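Local coordinates for Adhesin/hemolysin (Burkholderia pseudomallei 1026a, PDB 4G6V), which acts as the tRNA-cleaving toxin of a contact-dependent growth inhibition system, by which bacteria inhibit closely related neighbours, and is here bound to its immunity protein, at residues Asn110-Val122 against Ala143-Leu156. Residues are numbered along the deposited sequence; the frame is centred on the assembly and turned at random.
Sequences NVRNIATTISNKV and AIEAQINSYPIPGL
Val111 and Ala115 of helix 111-122 face Ile144, Gln147 and Ile148 of helix 143-150, with the axes 9.7 Å apart at closest approach and a signed crossing angle of -55°. At Tyr151 the chain leaves the helical path and runs on alongside helix 111-122, bringing Ile153 opposite Ser119 and Gly155 opposite Val122; Ile153 to Leu156 form a type II beta turn. Gln147 carries the helix crossing: its CG stands anti to the backbone N (chi1 -174°) and the chain then bends at chi2. Chi1 places Gln147 CG 3.8 Å from Ala115 CB, and the bend at chi2 turns the Gln147 amide toward Arg112, with OE1 3.6 Å from Arg112 CG. The Arg112 side chain crosses it at about a right angle and touches it through CG, not through the guanidinium. One turn earlier on helix 143-150, Ala143 CB meets Val111 CG2 at 4.1 Å. Both segments belong to the C-terminal toxin domain of the PDDEXK nuclease clan, and these two helices flank strand 129-133 in sequence. Lys121, probably an active-site residue, is on helix 111-122 but directed elsewhere, its NZ salt-bridged to Asp4 and Asp96 of the CdiI chain. Ile118 packs on Tyr104 of strand 99-104 and also reaches across the contact, its CG2 lying 4.1 Å from Ile153 CD1 and 4.2 Å from Leu156 CD1. Ile153 CG2 rests against Ser119, 3.5 Å from OG. At the turn, Val122 CG1 sits over the backbone, 3.4 Å from Pro154 O, while CG2 meets the Leu156 side chain crosswise.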
loop_
_atom_site.group_PDB
_atom_site.type_symbol
_atom_site.label_atom_id
_atom_site.label_comp_id
_atom_site.label_asym_id
_atom_site.label_seq_id
_atom_site.Cartn_x
_atom_site.Cartn_y
_atom_site.Cartn_z
ATOM N N ASN A 110 -12.380 -8.980 1.413
ATOM C CA ASN A 110 -11.689 -10.264 1.536
ATOM C C ASN A 110 -10.609 -10.223 2.610
ATOM O O ASN A 110 -9.459 -9.850 2.345
ATOM C CB ASN A 110 -11.049 -10.668 0.213
ATOM C CG ASN A 110 -10.733 -12.157 0.148
ATOM O OD1 ASN A 110 -9.800 -12.645 0.783
ATOM N ND2 ASN A 110 -11.513 -12.885 -0.637
ATOM N N VAL A 111 -10.982 -10.631 3.816
ATOM C CA VAL A 111 -10.093 -10.564 4.975
ATOM C C VAL A 111 -8.717 -11.215 4.781
ATOM O O VAL A 111 -7.698 -10.668 5.207
ATOM C CB VAL A 111 -10.786 -11.151 6.214
ATOM C CG1 VAL A 111 -9.778 -11.436 7.282
ATOM C CG2 VAL A 111 -11.871 -10.179 6.701
ATOM N N ARG A 112 -8.691 -12.369 4.120
ATOM C CA ARG A 112 -7.426 -13.044 3.848
ATOM C C ARG A 112 -6.538 -12.158 2.984
ATOM O O ARG A 112 -5.342 -11.969 3.271
ATOM C CB ARG A 112 -7.669 -14.405 3.193
ATOM C CG ARG A 112 -8.431 -15.356 4.113
ATOM C CD ARG A 112 -8.611 -16.785 3.546
ATOM N NE ARG A 112 -9.823 -17.399 4.108
ATOM C CZ ARG A 112 -10.430 -18.486 3.617
ATOM N NH1 ARG A 112 -9.943 -19.107 2.552
ATOM N NH2 ARG A 112 -11.521 -18.984 4.192
ATOM N N ASN A 113 -7.145 -11.595 1.943
ATOM C CA ASN A 113 -6.442 -10.713 1.018
ATOM C C ASN A 113 -5.951 -9.454 1.721
ATOM O O ASN A 113 -4.844 -8.964 1.452
ATOM C CB ASN A 113 -7.331 -10.376 -0.184
ATOM C CG ASN A 113 -7.541 -11.575 -1.114
ATOM O OD1 ASN A 113 -7.246 -12.713 -0.764
ATOM N ND2 ASN A 113 -8.053 -11.314 -2.302
ATOM N N ILE A 114 -6.770 -8.949 2.637
ATOM C CA ILE A 114 -6.367 -7.818 3.441
ATOM C C ILE A 114 -5.091 -8.149 4.206
ATOM O O ILE A 114 -4.152 -7.352 4.221
ATOM C CB ILE A 114 -7.475 -7.386 4.426
ATOM C CG1 ILE A 114 -8.736 -7.004 3.655
ATOM C CG2 ILE A 114 -6.993 -6.229 5.315
ATOM C CD1 ILE A 114 -9.669 -6.103 4.414
ATOM N N ALA A 115 -5.057 -9.324 4.829
ATOM C CA ALA A 115 -3.827 -9.792 5.482
ATOM C C ALA A 115 -2.679 -9.908 4.484
ATOM O O ALA A 115 -1.592 -9.383 4.743
ATOM C CB ALA A 115 -4.036 -11.126 6.212
ATOM N N THR A 116 -2.917 -10.588 3.355
ATOM C CA THR A 116 -1.872 -10.769 2.345
ATOM C C THR A 116 -1.282 -9.407 1.976
ATOM O O THR A 116 -0.077 -9.250 1.759
ATOM C CB THR A 116 -2.407 -11.454 1.052
ATOM O OG1 THR A 116 -2.858 -12.786 1.338
ATOM C CG2 THR A 116 -1.323 -11.526 -0.012
ATOM N N THR A 117 -2.156 -8.416 1.935
ATOM C CA THR A 117 -1.794 -7.097 1.461
ATOM C C THR A 117 -0.901 -6.432 2.483
ATOM O O THR A 117 0.181 -5.957 2.159
ATOM C CB THR A 117 -3.084 -6.268 1.138
ATOM O OG1 THR A 117 -3.775 -6.921 0.067
ATOM C CG2 THR A 117 -2.766 -4.833 0.730
ATOM N N ILE A 118 -1.362 -6.416 3.725
ATOM C CA ILE A 118 -0.573 -5.920 4.832
ATOM C C ILE A 118 0.794 -6.597 4.872
ATOM O O ILE A 118 1.840 -5.928 4.898
ATOM C CB ILE A 118 -1.270 -6.215 6.163
ATOM C CG1 ILE A 118 -2.355 -5.175 6.432
ATOM C CG2 ILE A 118 -0.258 -6.185 7.307
ATOM C CD1 ILE A 118 -3.399 -5.634 7.427
ATOM N N SER A 119 0.778 -7.927 4.904
ATOM C CA SER A 119 2.011 -8.717 4.932
ATOM C C SER A 119 3.024 -8.194 3.914
ATOM O O SER A 119 4.177 -7.903 4.269
ATOM C CB SER A 119 1.709 -10.192 4.672
ATOM O OG SER A 119 2.845 -10.986 4.939
ATOM N N ASN A 120 2.577 -8.038 2.660
ATOM C CA ASN A 120 3.452 -7.530 1.603
ATOM C C ASN A 120 3.839 -6.056 1.680
ATOM O O ASN A 120 4.960 -5.682 1.310
ATOM C CB ASN A 120 2.929 -7.912 0.234
ATOM C CG ASN A 120 3.110 -9.391 -0.046
ATOM O OD1 ASN A 120 4.225 -9.858 -0.316
ATOM N ND2 ASN A 120 2.028 -10.152 0.067
ATOM N N LYS A 121 2.926 -5.230 2.180
ATOM C CA LYS A 121 3.255 -3.852 2.481
ATOM C C LYS A 121 4.411 -3.830 3.471
ATOM O O LYS A 121 5.285 -2.976 3.395
ATOM C CB LYS A 121 2.045 -3.115 3.063
ATOM C CG LYS A 121 1.170 -2.460 2.033
ATOM C CD LYS A 121 -0.206 -2.195 2.594
ATOM C CE LYS A 121 -1.136 -1.507 1.592
ATOM N NZ LYS A 121 -0.615 -0.189 1.109
ATOM N N VAL A 122 4.408 -4.778 4.401
ATOM C CA VAL A 122 5.525 -4.931 5.329
ATOM C C VAL A 122 6.774 -5.501 4.645
ATOM O O VAL A 122 7.812 -4.839 4.616
ATOM C CB VAL A 122 5.144 -5.779 6.561
ATOM C CG1 VAL A 122 6.397 -6.102 7.429
ATOM C CG2 VAL A 122 4.056 -5.058 7.368
ATOM N N ALA A 143 -12.715 -10.128 12.584
ATOM C CA ALA A 143 -12.228 -11.123 11.659
ATOM C C ALA A 143 -10.804 -10.802 11.262
ATOM O O ALA A 143 -10.003 -11.705 11.023
ATOM C CB ALA A 143 -13.130 -11.186 10.427
ATOM N N ILE A 144 -10.480 -9.517 11.193
ATOM C CA ILE A 144 -9.109 -9.135 10.876
ATOM C C ILE A 144 -8.149 -9.567 11.985
ATOM O O ILE A 144 -7.076 -10.109 11.708
ATOM C CB ILE A 144 -8.975 -7.629 10.628
ATOM C CG1 ILE A 144 -9.912 -7.202 9.502
ATOM C CG2 ILE A 144 -7.542 -7.276 10.274
ATOM C CD1 ILE A 144 -9.851 -5.737 9.231
ATOM N N GLU A 145 -8.554 -9.333 13.235
ATOM C CA GLU A 145 -7.761 -9.693 14.407
ATOM C C GLU A 145 -7.521 -11.201 14.472
ATOM O O GLU A 145 -6.405 -11.644 14.737
ATOM C CB GLU A 145 -8.436 -9.190 15.696
ATOM N N ALA A 146 -8.570 -11.977 14.216
ATOM C CA ALA A 146 -8.454 -13.432 14.180
ATOM C C ALA A 146 -7.421 -13.883 13.148
ATOM O O ALA A 146 -6.546 -14.706 13.458
ATOM C CB ALA A 146 -9.804 -14.073 13.894
ATOM N N GLN A 147 -7.530 -13.327 11.938
ATOM C CA GLN A 147 -6.644 -13.645 10.819
ATOM C C GLN A 147 -5.180 -13.318 11.137
ATOM O O GLN A 147 -4.297 -14.183 11.034
ATOM C CB GLN A 147 -7.096 -12.901 9.555
ATOM C CG GLN A 147 -6.319 -13.269 8.301
ATOM C CD GLN A 147 -6.801 -14.571 7.668
ATOM O OE1 GLN A 147 -8.004 -14.875 7.675
ATOM N NE2 GLN A 147 -5.865 -15.344 7.108
ATOM N N ILE A 148 -4.928 -12.077 11.538
ATOM C CA ILE A 148 -3.573 -11.649 11.891
ATOM C C ILE A 148 -2.981 -12.443 13.060
ATOM O O ILE A 148 -1.761 -12.519 13.209
ATOM C CB ILE A 148 -3.515 -10.136 12.182
ATOM C CG1 ILE A 148 -3.852 -9.363 10.906
ATOM C CG2 ILE A 148 -2.147 -9.734 12.672
ATOM C CD1 ILE A 148 -3.804 -7.875 11.051
ATOM N N ASN A 149 -3.838 -13.048 13.878
ATOM C CA ASN A 149 -3.352 -13.835 15.010
ATOM C C ASN A 149 -3.073 -15.303 14.685
ATOM O O ASN A 149 -2.083 -15.865 15.155
ATOM C CB ASN A 149 -4.260 -13.699 16.239
ATOM C CG ASN A 149 -4.097 -12.354 16.936
ATOM O OD1 ASN A 149 -3.047 -11.709 16.810
ATOM N ND2 ASN A 149 -5.132 -11.922 17.675
ATOM N N SER A 150 -3.920 -15.931 13.881
ATOM C CA SER A 150 -3.686 -17.337 13.560
ATOM C C SER A 150 -2.553 -17.538 12.556
ATOM O O SER A 150 -2.085 -18.653 12.352
ATOM C CB SER A 150 -4.976 -18.017 13.110
ATOM O OG SER A 150 -5.817 -18.211 14.238
ATOM N N TYR A 151 -2.101 -16.440 11.963
ATOM C CA TYR A 151 -1.026 -16.470 10.985
ATOM C C TYR A 151 -0.153 -15.237 11.162
ATOM O O TYR A 151 -0.286 -14.258 10.445
ATOM C CB TYR A 151 -1.598 -16.540 9.558
ATOM C CG TYR A 151 -2.489 -17.743 9.321
ATOM C CD1 TYR A 151 -3.875 -17.654 9.457
ATOM C CD2 TYR A 151 -1.944 -18.978 8.986
ATOM C CE1 TYR A 151 -4.693 -18.771 9.250
ATOM C CE2 TYR A 151 -2.749 -20.097 8.779
ATOM C CZ TYR A 151 -4.118 -19.993 8.912
ATOM O OH TYR A 151 -4.901 -21.114 8.716
ATOM N N PRO A 152 0.750 -15.272 12.138
ATOM C CA PRO A 152 1.515 -14.039 12.349
ATOM C C PRO A 152 2.188 -13.561 11.061
ATOM O O PRO A 152 2.522 -14.345 10.163
ATOM C CB PRO A 152 2.549 -14.448 13.407
ATOM C CG PRO A 152 1.871 -15.559 14.167
ATOM C CD PRO A 152 1.109 -16.324 13.104
ATOM N N ILE A 153 2.375 -12.257 10.972
ATOM C CA ILE A 153 2.929 -11.654 9.781
ATOM C C ILE A 153 4.307 -11.118 10.130
ATOM O O ILE A 153 4.438 -10.187 10.931
ATOM C CB ILE A 153 1.993 -10.531 9.288
ATOM C CG1 ILE A 153 0.663 -11.118 8.829
ATOM C CG2 ILE A 153 2.603 -9.708 8.159
ATOM C CD1 ILE A 153 -0.383 -10.062 8.570
ATOM N N PRO A 154 5.353 -11.723 9.560
ATOM C CA PRO A 154 6.708 -11.287 9.936
ATOM C C PRO A 154 6.887 -9.787 9.733
ATOM O O PRO A 154 6.449 -9.244 8.725
ATOM C CB PRO A 154 7.615 -12.071 8.981
ATOM C CG PRO A 154 6.841 -13.340 8.681
ATOM C CD PRO A 154 5.362 -12.903 8.675
ATOM N N GLY A 155 7.493 -9.129 10.720
ATOM C CA GLY A 155 7.860 -7.727 10.631
ATOM C C GLY A 155 6.786 -6.786 11.113
ATOM O O GLY A 155 7.061 -5.602 11.377
ATOM N N LEU A 156 5.567 -7.308 11.239
ATOM C CA LEU A 156 4.398 -6.467 11.510
ATOM C C LEU A 156 4.438 -5.866 12.915
ATOM O O LEU A 156 4.680 -6.576 13.889
ATOM C CB LEU A 156 3.080 -7.240 11.263
ATOM C CG LEU A 156 1.782 -6.491 11.587
ATOM C CD1 LEU A 156 1.735 -5.149 10.843
ATOM C CD2 LEU A 156 0.547 -7.332 11.302
#